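Local structure of catalase (Corynebacterium glutamicum, 4B7H) at residues Met175-Asp178 with Phe179-Arg182; Val445-Gln448 with Asp449-Asp452; Ala244-Val247 with Ala248-Ala252. The protein catalyses the breakdown of hydrogen peroxide to water and oxygen at a haem iron, binds NADPH, and is inhibited by nitric oxide. All coordinates share one frame; numbering follows the deposited sequence.

How the interactions relate
Interactions 1 and 3 lie within single helices, 173-182 and 241-250, whereas interaction 2 is a turn in the loop between strand 439-441 and helix 454-463. Interaction 1 is the buried one: two indoles pack edge-to-face, and a salt bridge sits where a second subunit comes up. The same subunit touches interaction 2, about 8 Å away between nearest atoms, where a carboxylate collects a backbone N-H and a water. Interaction 3, with its centre 26 Å from that of interaction 1 and 40 Å from that of interaction 2, is partly exposed; its helix ends on a backbone bond, beside a lysine-glutamate pair at the surface.

Interaction 1: residues Met175-Asp178 with Phe179-Arg182; sequences MQWD and FWTR
Trp177 and Trp180 form a T-shaped (edge-to-face) pair near the C-terminal end of helix 173-182. The edge of Trp180 is directed at the face of Trp177, with the six-membered rings 4.9 Å apart between centroids and their planes at 74°. Trp180 CE3 sits above the Trp177 face, 3.7 Å from Trp177 CE3. On its own face Trp180 carries the backbone Gln176 O, which lies 3.5 Å from Trp180 CD2. Gln176 runs alongside that ring in the same direction, its amide nearly perpendicular to the indole and its OE1 3.8 Å from Trp180 CH2. Helix 187-194 packs on both tryptophans, and Trp177 NE1 is bonded to Ala479 O.

Backbone bonds supply the i to i+4 ladder, and one rung is doubled. Trp177 O accepts Thr181 N at 2.9 Å and Thr181 OG1 at the same length from the opposite face of the carbonyl plane; OG1 gets there by sitting between its own N and carbonyl carbon (chi1 64°).

The charged pair is Asp178 with Arg182. Asp178 OD2 turns to Tyr397 and Arg401 of the second subunit, so the carboxylate spans helix and subunit interface. Its OD1 is met on the syn side by Arg182 NE at 2.8 Å, 29° out of the carboxylate plane yet almost exactly in the guanidinium plane.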
loop_
_atom_site.group_PDB
_atom_site.type_symbol
_atom_site.label_atom_id
_atom_site.label_comp_id
_atom_site.label_asym_id
_atom_site.label_seq_id
_atom_site.Cartn_x
_atom_site.Cartn_y
_atom_site.Cartn_z
ATOM N N MET A 175 31.586 9.474 -4.907
ATOM C CA MET A 175 30.414 10.065 -4.282
ATOM C C MET A 175 30.553 10.128 -2.757
ATOM O O MET A 175 30.215 11.141 -2.137
ATOM C CB MET A 175 29.158 9.294 -4.694
ATOM C CG MET A 175 27.937 9.614 -3.841
ATOM S SD MET A 175 26.357 9.076 -4.537
ATOM C CE MET A 175 26.545 7.298 -4.505
ATOM N N GLN A 176 31.047 9.054 -2.145
ATOM C CA GLN A 176 31.173 9.036 -0.686
ATOM C C GLN A 176 32.113 10.124 -0.193
ATOM O O GLN A 176 31.805 10.849 0.761
ATOM C CB GLN A 176 31.656 7.673 -0.197
ATOM C CG GLN A 176 30.668 6.573 -0.518
ATOM C CD GLN A 176 30.888 5.294 0.275
ATOM O OE1 GLN A 176 31.676 5.249 1.231
ATOM N NE2 GLN A 176 30.179 4.240 -0.116
ATOM N N TRP A 177 33.259 10.250 -0.850
ATOM C CA TRP A 177 34.266 11.223 -0.434
ATOM C C TRP A 177 33.928 12.645 -0.873
ATOM O O TRP A 177 34.290 13.608 -0.186
ATOM C CB TRP A 177 35.652 10.809 -0.928
ATOM C CG TRP A 177 36.165 9.617 -0.189
ATOM C CD1 TRP A 177 36.202 8.321 -0.627
ATOM C CD2 TRP A 177 36.669 9.605 1.148
ATOM N NE1 TRP A 177 36.714 7.507 0.357
ATOM C CE2 TRP A 177 37.009 8.274 1.455
ATOM C CE3 TRP A 177 36.883 10.597 2.114
ATOM C CZ2 TRP A 177 37.546 7.906 2.691
ATOM C CZ3 TRP A 177 37.400 10.229 3.340
ATOM C CH2 TRP A 177 37.736 8.898 3.615
ATOM N N ASP A 178 33.248 12.793 -2.009
ATOM C CA ASP A 178 32.789 14.117 -2.426
ATOM C C ASP A 178 31.858 14.672 -1.352
ATOM O O ASP A 178 32.014 15.818 -0.914
ATOM C CB ASP A 178 32.071 14.051 -3.780
ATOM C CG ASP A 178 31.765 15.426 -4.353
ATOM O OD1 ASP A 178 32.623 16.326 -4.241
ATOM O OD2 ASP A 178 30.656 15.605 -4.913
ATOM N N PHE A 179 30.914 13.850 -0.893
ATOM C CA PHE A 179 30.008 14.307 0.154
ATOM C C PHE A 179 30.757 14.590 1.452
ATOM O O PHE A 179 30.606 15.670 2.031
ATOM C CB PHE A 179 28.867 13.324 0.436
ATOM C CG PHE A 179 27.971 13.787 1.559
ATOM C CD1 PHE A 179 26.993 14.751 1.325
ATOM C CD2 PHE A 179 28.149 13.321 2.858
ATOM C CE1 PHE A 179 26.191 15.223 2.353
ATOM C CE2 PHE A 179 27.350 13.797 3.898
ATOM C CZ PHE A 179 26.365 14.748 3.638
ATOM N N TRP A 180 31.559 13.632 1.909
ATOM C CA TRP A 180 32.250 13.796 3.188
ATOM C C TRP A 180 33.138 15.041 3.231
ATOM O O TRP A 180 33.117 15.783 4.213
ATOM C CB TRP A 180 33.073 12.560 3.528
ATOM C CG TRP A 180 32.308 11.427 4.173
ATOM C CD1 TRP A 180 31.210 11.517 4.995
ATOM C CD2 TRP A 180 32.620 10.030 4.071
ATOM N NE1 TRP A 180 30.821 10.252 5.399
ATOM C CE2 TRP A 180 31.669 9.327 4.846
ATOM C CE3 TRP A 180 33.608 9.306 3.396
ATOM C CZ2 TRP A 180 31.689 7.933 4.970
ATOM C CZ3 TRP A 180 33.621 7.927 3.510
ATOM C CH2 TRP A 180 32.667 7.252 4.292
ATOM N N THR A 181 33.918 15.273 2.175
ATOM C CA THR A 181 34.791 16.452 2.164
ATOM C C THR A 181 34.035 17.769 2.008
ATOM O O THR A 181 34.528 18.819 2.423
ATOM C CB THR A 181 35.891 16.374 1.082
ATOM O OG1 THR A 181 35.295 16.362 -0.221
ATOM C CG2 THR A 181 36.755 15.141 1.276
ATOM N N ARG A 182 32.854 17.729 1.396
ATOM C CA ARG A 182 32.047 18.936 1.268
ATOM C C ARG A 182 31.164 19.152 2.498
ATOM O O ARG A 182 30.580 20.222 2.666
ATOM C CB ARG A 182 31.232 18.915 -0.028
ATOM C CG ARG A 182 32.109 19.014 -1.274
ATOM C CD ARG A 182 31.317 18.975 -2.584
ATOM N NE ARG A 182 32.246 19.048 -3.703
ATOM C CZ ARG A 182 32.759 20.183 -4.167
ATOM N NH1 ARG A 182 32.401 21.345 -3.631
ATOM N NH2 ARG A 182 33.632 20.158 -5.165
#

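Interaction 2: residues Val445-Gln448 with Asp449-Asp452; sequences VKHQ and DDDD
Asp450 folds its carboxylate back to the backbone N of His447, the residue three places earlier, and so braces from within the type I beta turn that runs from His447 to Asp450. The turn's own closing bond goes from Asp450 N to His447 O, 3.1 Å long and nearly straight at the hydrogen, although the donor stands well above the carbonyl plane. From here the Asp450 side chain can be traced outward. Asp450 CB lies 3.5 Å from His447 O, beside the closing bond. CG is turned away from its own carbonyl carbon (chi1 -74°), which swings the carboxylate back toward the start of the turn and brings Asp450 CG 3.6 Å from His447 N. OD1 leaves the turn and accepts a bond from Asn289 N.

OD2 does the work inside it. His447 N donates to Asp450 OD2 at 2.8 Å, approaching from above the carboxylate plane, 48° out of it. The two side chains run side by side, and His447 CB comes within 3.3 Å of Asp450 OD2, while ND1 of the imidazole, farther off, is hydrogen-bonded to Tyr286 O. A water also donates to Asp450 OD2, at 2.6 Å, and to Val445 O, at 2.8 Å, so it ties the residue before Lys446 into the same cluster.

Around the turn, Asp449 forms a salt bridge with Arg287, and His419 of the second subunit packs on Asp450. The turn lies in the loop leading to helix 454-463, whose residues help to line the NADPH pocket. The backbone donors His447 N and Asn289 N and a water gather on the two oxygens of Asp450; these donors, with Lys295 touching the side chain, would favour the ionised form of the buried carboxylate.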
loop_
_atom_site.group_PDB
_atom_site.type_symbol
_atom_site.label_atom_id
_atom_site.label_comp_id
_atom_site.label_asym_id
_atom_site.label_seq_id
_atom_site.Cartn_x
_atom_site.Cartn_y
_atom_site.Cartn_z
ATOM N N VAL A 445 24.992 27.366 18.798
ATOM C CA VAL A 445 25.731 28.284 19.663
ATOM C C VAL A 445 27.202 27.861 19.676
ATOM O O VAL A 445 27.515 26.674 19.831
ATOM C CB VAL A 445 25.139 28.320 21.089
ATOM C CG1 VAL A 445 25.991 29.179 22.010
ATOM C CG2 VAL A 445 23.719 28.844 21.038
ATOM N N LYS A 446 28.101 28.822 19.472
ATOM C CA LYS A 446 29.513 28.501 19.299
ATOM C C LYS A 446 30.226 28.476 20.637
ATOM O O LYS A 446 30.348 29.502 21.313
ATOM C CB LYS A 446 30.192 29.497 18.355
ATOM C CG LYS A 446 31.603 29.093 17.924
ATOM C CD LYS A 446 32.102 29.986 16.797
ATOM C CE LYS A 446 33.462 29.536 16.276
ATOM N NZ LYS A 446 34.563 29.899 17.202
ATOM N N HIS A 447 30.694 27.295 21.016
ATOM C CA HIS A 447 31.494 27.145 22.219
ATOM C C HIS A 447 32.982 27.250 21.879
ATOM O O HIS A 447 33.376 27.162 20.715
ATOM C CB HIS A 447 31.166 25.829 22.927
ATOM C CG HIS A 447 29.793 25.792 23.523
ATOM N ND1 HIS A 447 29.555 25.407 24.825
ATOM C CD2 HIS A 447 28.581 26.086 22.992
ATOM C CE1 HIS A 447 28.259 25.473 25.073
ATOM N NE2 HIS A 447 27.644 25.880 23.976
ATOM N N GLN A 448 33.793 27.450 22.912
ATOM C CA GLN A 448 35.211 27.783 22.782
ATOM C C GLN A 448 35.983 26.910 21.794
ATOM O O GLN A 448 36.746 27.411 20.960
ATOM C CB GLN A 448 35.850 27.699 24.166
ATOM C CG GLN A 448 37.304 28.085 24.242
ATOM C CD GLN A 448 37.792 28.093 25.676
ATOM O OE1 GLN A 448 38.395 27.128 26.145
ATOM N NE2 GLN A 448 37.513 29.177 26.390
ATOM N N ASP A 449 35.775 25.601 21.874
ATOM C CA ASP A 449 36.579 24.687 21.076
ATOM C C ASP A 449 35.797 24.024 19.935
ATOM O O ASP A 449 36.225 22.999 19.403
ATOM C CB ASP A 449 37.229 23.631 21.982
ATOM C CG ASP A 449 38.241 24.228 22.947
ATOM O OD1 ASP A 449 38.861 25.249 22.594
ATOM O OD2 ASP A 449 38.421 23.677 24.055
ATOM N N ASP A 450 34.659 24.603 19.551
ATOM C CA ASP A 450 33.865 24.024 18.470
ATOM C C ASP A 450 34.497 24.257 17.103
ATOM O O ASP A 450 34.670 25.397 16.674
ATOM C CB ASP A 450 32.447 24.606 18.449
ATOM C CG ASP A 450 31.572 24.091 19.574
ATOM O OD1 ASP A 450 31.855 23.006 20.125
ATOM O OD2 ASP A 450 30.572 24.767 19.885
ATOM N N ASP A 451 34.829 23.162 16.426
ATOM C CA ASP A 451 35.164 23.173 15.004
ATOM C C ASP A 451 34.881 21.760 14.491
ATOM O O ASP A 451 34.404 20.911 15.250
ATOM C CB ASP A 451 36.623 23.613 14.748
ATOM C CG ASP A 451 37.621 22.466 14.833
ATOM O OD1 ASP A 451 37.418 21.528 15.626
ATOM O OD2 ASP A 451 38.621 22.503 14.090
ATOM N N ASP A 452 35.179 21.493 13.225
ATOM C CA ASP A 452 34.866 20.184 12.650
ATOM C C ASP A 452 35.972 19.145 12.826
ATOM O O ASP A 452 35.751 17.964 12.567
ATOM C CB ASP A 452 34.539 20.316 11.160
ATOM C CG ASP A 452 33.251 21.074 10.904
ATOM O OD1 ASP A 452 32.360 21.072 11.784
ATOM O OD2 ASP A 452 33.112 21.659 9.811
HETATM O O HOH W 1 28.789 25.002 17.946
#

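Interaction 3: residues Ala244-Val247 with Ala248-Ala252; sequences AAKV and AGENA
Lys246 O is shared by two backbone donors. Glu250 N reaches it at 3.1 Å, lying in the carbonyl plane, while Gly249 N adds a weak i to i+3 bond of 3.2 Å. Gly249 N also has a weak bond to Ala245 O, so its hydrogen is split between two carbonyls. Glu250 CG packs 3.2 Å from Lys246 O as well, and the side chains of the same two residues cross farther out. Lys246 is extended as far as CE and then bends at its last torsion (chi4 -88°), which turns NZ toward Glu250 OE2 in a salt bridge; the modelled separation is very short and its exact value doubtful.

These residues form about the last two turns of helix 241-250. The helix ends with a straight bond of 2.8 Å from Asn251 N to Val247 O, Asn251 being the first residue to leave helical backbone angles. Its side chain then makes an Asx turn, with OD1 accepting from Asp253 N, while ND2 is bonded to Glu257.

On the buried side, Ala248 N bonds to Ala244 O at 2.9 Å, and Thr119 OG1 is a further partner of that carbonyl. Ala248 CB rests 3.5 Å from both Ala244 O and Ala245 O, with Pro117 and Thr119 packed against it.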
loop_
_atom_site.group_PDB
_atom_site.type_symbol
_atom_site.label_atom_id
_atom_site.label_comp_id
_atom_site.label_asym_id
_atom_site.label_seq_id
_atom_site.Cartn_x
_atom_site.Cartn_y
_atom_site.Cartn_z
ATOM N N ALA A 244 37.835 -8.401 7.228
ATOM C CA ALA A 244 36.403 -8.115 7.146
ATOM C C ALA A 244 35.876 -8.373 5.734
ATOM O O ALA A 244 34.789 -8.937 5.560
ATOM C CB ALA A 244 36.111 -6.680 7.592
ATOM N N ALA A 245 36.656 -7.983 4.728
ATOM C CA ALA A 245 36.270 -8.190 3.336
ATOM C C ALA A 245 36.258 -9.677 2.978
ATOM O O ALA A 245 35.385 -10.133 2.242
ATOM C CB ALA A 245 37.186 -7.410 2.405
ATOM N N LYS A 246 37.217 -10.437 3.500
ATOM C CA LYS A 246 37.214 -11.884 3.287
ATOM C C LYS A 246 35.977 -12.538 3.906
ATOM O O LYS A 246 35.315 -13.364 3.270
ATOM C CB LYS A 246 38.485 -12.526 3.847
ATOM C CG LYS A 246 38.619 -14.013 3.533
ATOM C CD LYS A 246 39.952 -14.570 4.025
ATOM C CE LYS A 246 40.140 -16.031 3.627
ATOM N NZ LYS A 246 39.561 -16.977 4.623
ATOM N N VAL A 247 35.661 -12.162 5.141
ATOM C CA VAL A 247 34.473 -12.685 5.812
ATOM C C VAL A 247 33.187 -12.290 5.083
ATOM O O VAL A 247 32.242 -13.074 5.021
ATOM C CB VAL A 247 34.425 -12.250 7.295
ATOM C CG1 VAL A 247 33.079 -12.606 7.937
ATOM C CG2 VAL A 247 35.579 -12.901 8.065
ATOM N N ALA A 248 33.157 -11.088 4.514
ATOM C CA ALA A 248 31.973 -10.630 3.787
ATOM C C ALA A 248 31.606 -11.603 2.666
ATOM O O ALA A 248 30.424 -11.847 2.397
ATOM C CB ALA A 248 32.197 -9.234 3.231
ATOM N N GLY A 249 32.623 -12.170 2.025
ATOM C CA GLY A 249 32.408 -13.150 0.974
ATOM C C GLY A 249 32.107 -14.551 1.480
ATOM O O GLY A 249 31.302 -15.276 0.887
ATOM N N GLU A 250 32.752 -14.938 2.575
ATOM C CA GLU A 250 32.606 -16.286 3.119
ATOM C C GLU A 250 31.267 -16.498 3.813
ATOM O O GLU A 250 30.661 -17.574 3.725
ATOM C CB GLU A 250 33.729 -16.571 4.112
ATOM C CG GLU A 250 35.113 -16.584 3.505
ATOM C CD GLU A 250 36.196 -16.856 4.532
ATOM O OE1 GLU A 250 36.042 -16.434 5.702
ATOM O OE2 GLU A 250 37.207 -17.491 4.166
ATOM N N ASN A 251 30.828 -15.486 4.549
ATOM C CA ASN A 251 29.547 -15.555 5.236
ATOM C C ASN A 251 28.973 -14.159 5.365
ATOM O O ASN A 251 29.339 -13.412 6.275
ATOM C CB ASN A 251 29.683 -16.205 6.618
ATOM C CG ASN A 251 28.332 -16.444 7.285
ATOM O OD1 ASN A 251 27.285 -16.054 6.754
ATOM N ND2 ASN A 251 28.348 -17.099 8.448
ATOM N N ALA A 252 28.060 -13.812 4.460
ATOM C CA ALA A 252 27.443 -12.494 4.474
ATOM C C ALA A 252 26.633 -12.268 5.748
ATOM O O ALA A 252 26.328 -11.128 6.101
ATOM C CB ALA A 252 26.561 -12.312 3.257
#